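Long-range contact in serine-tRNA ligase (Naegleria fowleri, PDB 6BLJ), which probably charges serine-specific tRNA with serine in the cytoplasm, using ATP, as a class II aminoacyl-tRNA synthetase: residues Asp165-Val170 against Asn375-Ala380. Residues are numbered along the deposited sequence; the frame is centred on the assembly and turned at random.
Sequences DNNGIV and NIVSGA
Asn167 carries its CG beside its own backbone N (chi1 -74°), and a small chi2 of -14° turns OD1 to the main chain of Val377. Val377 CG1 also stands beside its backbone N (chi1 -61°), which brings the methyl to the backbone N of Asn167. Val377 N donates to Asn167 OD1 at 3.0 Å, tilted out of the amide plane. Val377 CG1 packs 3.4 Å from Asn167 N and also touches Asn166 C. The side chains of Asn167 and Val377 cross at about a right angle. Ile376 lies alongside Asn167, with its CD1 3.5 Å from ND2; that amide nitrogen also makes a weak hydrogen bond to Glu164.

Next to this, Gly168 and Asn375 form an antiparallel hydrogen-bonded pair. Gly168 N gives to Asn375 O at 2.9 Å, and Asn375 N returns a nearly straight bond to Gly168 O at 2.7 Å. The pair lies where strand 168-173 runs along strand 371-375, at the margin of the mixed, mostly antiparallel sheet of the class II synthetase catalytic domain. Beyond this pair, the bond from Val377 N goes to a side-chain oxygen, Asn167 OD1, and not to a backbone carbonyl.

Val170 CG2 meets Asn375 CB at 3.7 Å, and both side chains rest on Phe389 of strand 387-394. The amide of Asn375 turns from Gly168 and Val170, and its ND2 bonds to Thr157 O.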
ATOM      1  N   ASP A 165       7.948  -5.132 -27.969  1.00 34.57           N
ATOM      2  CA  ASP A 165       7.806  -4.956 -29.410  1.00 37.05           C
ATOM      3  C   ASP A 165       8.401  -6.129 -30.167  1.00 37.16           C
ATOM      4  O   ASP A 165       8.044  -6.347 -31.328  1.00 33.73           O
ATOM      5  CB  ASP A 165       8.484  -3.667 -29.888  1.00 45.85           C
ATOM      6  CG  ASP A 165       7.850  -2.422 -29.306  1.00 54.17           C
ATOM      7  OD1 ASP A 165       6.670  -2.486 -28.918  1.00 50.58           O
ATOM      8  OD2 ASP A 165       8.534  -1.375 -29.256  1.00 60.11           O
ATOM      9  N   ASN A 166       9.324  -6.865 -29.546  1.00 32.79           N
ATOM     10  CA  ASN A 166       9.981  -7.990 -30.192  1.00 38.66           C
ATOM     11  C   ASN A 166       9.351  -9.327 -29.832  1.00 31.15           C
ATOM     12  O   ASN A 166       9.914 -10.370 -30.175  1.00 30.85           O
ATOM     13  CB  ASN A 166      11.469  -8.001 -29.833  1.00 43.07           C
ATOM     14  CG  ASN A 166      12.190  -6.748 -30.300  1.00 49.12           C
ATOM     15  OD1 ASN A 166      12.027  -6.320 -31.443  1.00 45.30           O
ATOM     16  ND2 ASN A 166      12.963  -6.143 -29.411  1.00 37.75           N
ATOM     17  N   ASN A 167       8.206  -9.323 -29.155  1.00 28.17           N
ATOM     18  CA  ASN A 167       7.477 -10.569 -28.941  1.00 29.52           C
ATOM     19  C   ASN A 167       7.344 -11.303 -30.267  1.00 32.08           C
ATOM     20  O   ASN A 167       6.955 -10.711 -31.277  1.00 35.96           O
ATOM     21  CB  ASN A 167       6.084 -10.288 -28.384  1.00 25.43           C
ATOM     22  CG  ASN A 167       6.066  -9.857 -26.927  1.00 29.54           C
ATOM     23  OD1 ASN A 167       7.041  -9.977 -26.188  1.00 29.63           O
ATOM     24  ND2 ASN A 167       4.909  -9.364 -26.504  1.00 31.03           N
ATOM     25  N   GLY A 168       7.685 -12.589 -30.280  1.00 31.83           N
ATOM     26  CA  GLY A 168       7.628 -13.339 -31.529  1.00 30.71           C
ATOM     27  C   GLY A 168       6.184 -13.675 -31.887  1.00 35.10           C
ATOM     28  O   GLY A 168       5.434 -14.204 -31.058  1.00 35.41           O
ATOM     29  N   ILE A 169       5.791 -13.361 -33.120  1.00 29.65           N
ATOM     30  CA  ILE A 169       4.478 -13.748 -33.633  1.00 31.12           C
ATOM     31  C   ILE A 169       4.575 -15.195 -34.102  1.00 34.32           C
ATOM     32  O   ILE A 169       5.158 -15.474 -35.152  1.00 36.58           O
ATOM     33  CB  ILE A 169       4.019 -12.830 -34.774  1.00 41.09           C
ATOM     34  CG1 ILE A 169       4.103 -11.358 -34.363  1.00 40.16           C
ATOM     35  CG2 ILE A 169       2.617 -13.202 -35.231  1.00 35.05           C
ATOM     36  CD1 ILE A 169       3.302 -11.038 -33.146  1.00 44.43           C
ATOM     37  N   VAL A 170       4.002 -16.121 -33.329  1.00 32.44           N
ATOM     38  CA  VAL A 170       4.174 -17.542 -33.612  1.00 37.09           C
ATOM     39  C   VAL A 170       3.237 -17.996 -34.728  1.00 39.28           C
ATOM     40  O   VAL A 170       3.635 -18.761 -35.614  1.00 32.32           O
ATOM     41  CB  VAL A 170       3.978 -18.373 -32.331  1.00 31.84           C
ATOM     42  CG1 VAL A 170       4.249 -19.846 -32.628  1.00 34.43           C
ATOM     43  CG2 VAL A 170       4.885 -17.871 -31.224  1.00 31.09           C
ATOM     44  N   ASN A 375       5.007 -15.109 -28.579  1.00 26.20           N
ATOM     45  CA  ASN A 375       6.076 -15.639 -27.738  1.00 27.07           C
ATOM     46  C   ASN A 375       6.679 -14.464 -26.966  1.00 27.71           C
ATOM     47  O   ASN A 375       7.340 -13.604 -27.557  1.00 29.74           O
ATOM     48  CB  ASN A 375       7.111 -16.338 -28.625  1.00 31.78           C
ATOM     49  CG  ASN A 375       8.221 -17.011 -27.836  1.00 41.04           C
ATOM     50  OD1 ASN A 375       8.235 -16.992 -26.606  1.00 46.71           O
ATOM     51  ND2 ASN A 375       9.150 -17.636 -28.552  1.00 34.96           N
ATOM     52  N   ILE A 376       6.440 -14.425 -25.654  1.00 25.22           N
ATOM     53  CA  ILE A 376       6.758 -13.256 -24.831  1.00 22.71           C
ATOM     54  C   ILE A 376       8.261 -13.182 -24.585  1.00 29.46           C
ATOM     55  O   ILE A 376       8.883 -14.161 -24.145  1.00 26.84           O
ATOM     56  CB  ILE A 376       5.984 -13.294 -23.497  1.00 25.52           C
ATOM     57  CG1 ILE A 376       4.467 -13.272 -23.731  1.00 26.17           C
ATOM     58  CG2 ILE A 376       6.361 -12.093 -22.609  1.00 23.12           C
ATOM     59  CD1 ILE A 376       3.980 -12.012 -24.430  1.00 25.58           C
ATOM     60  N   VAL A 377       8.836 -11.993 -24.802  1.00 25.77           N
ATOM     61  CA  VAL A 377      10.288 -11.839 -24.744  1.00 29.33           C
ATOM     62  C   VAL A 377      10.829 -12.141 -23.340  1.00 30.36           C
ATOM     63  O   VAL A 377      10.154 -11.933 -22.322  1.00 24.23           O
ATOM     64  CB  VAL A 377      10.707 -10.426 -25.191  1.00 30.52           C
ATOM     65  CG1 VAL A 377      10.273 -10.177 -26.626  1.00 27.74           C
ATOM     66  CG2 VAL A 377      10.140  -9.344 -24.263  1.00 28.65           C
ATOM     67  N   SER A 378      12.082 -12.606 -23.296  1.00 29.28           N
ATOM     68  CA  SER A 378      12.667 -13.084 -22.045  1.00 31.37           C
ATOM     69  C   SER A 378      12.679 -12.006 -20.966  1.00 31.79           C
ATOM     70  O   SER A 378      12.494 -12.306 -19.781  1.00 30.66           O
ATOM     71  CB  SER A 378      14.082 -13.588 -22.300  1.00 29.21           C
ATOM     72  OG  SER A 378      14.852 -12.573 -22.917  1.00 32.42           O
ATOM     73  N   GLY A 379      12.919 -10.746 -21.345  1.00 32.50           N
ATOM     74  CA  GLY A 379      12.978  -9.682 -20.348  1.00 26.64           C
ATOM     75  C   GLY A 379      11.652  -9.383 -19.661  1.00 34.50           C
ATOM     76  O   GLY A 379      11.644  -8.746 -18.603  1.00 33.39           O
ATOM     77  N   ALA A 380      10.531  -9.823 -20.235  1.00 30.71           N
ATOM     78  CA  ALA A 380       9.230  -9.528 -19.654  1.00 27.17           C
ATOM     79  C   ALA A 380       8.663 -10.671 -18.816  1.00 27.27           C
ATOM     80  O   ALA A 380       7.627 -10.482 -18.174  1.00 29.48           O
ATOM     81  CB  ALA A 380       8.223  -9.153 -20.755  1.00 24.90           C
TER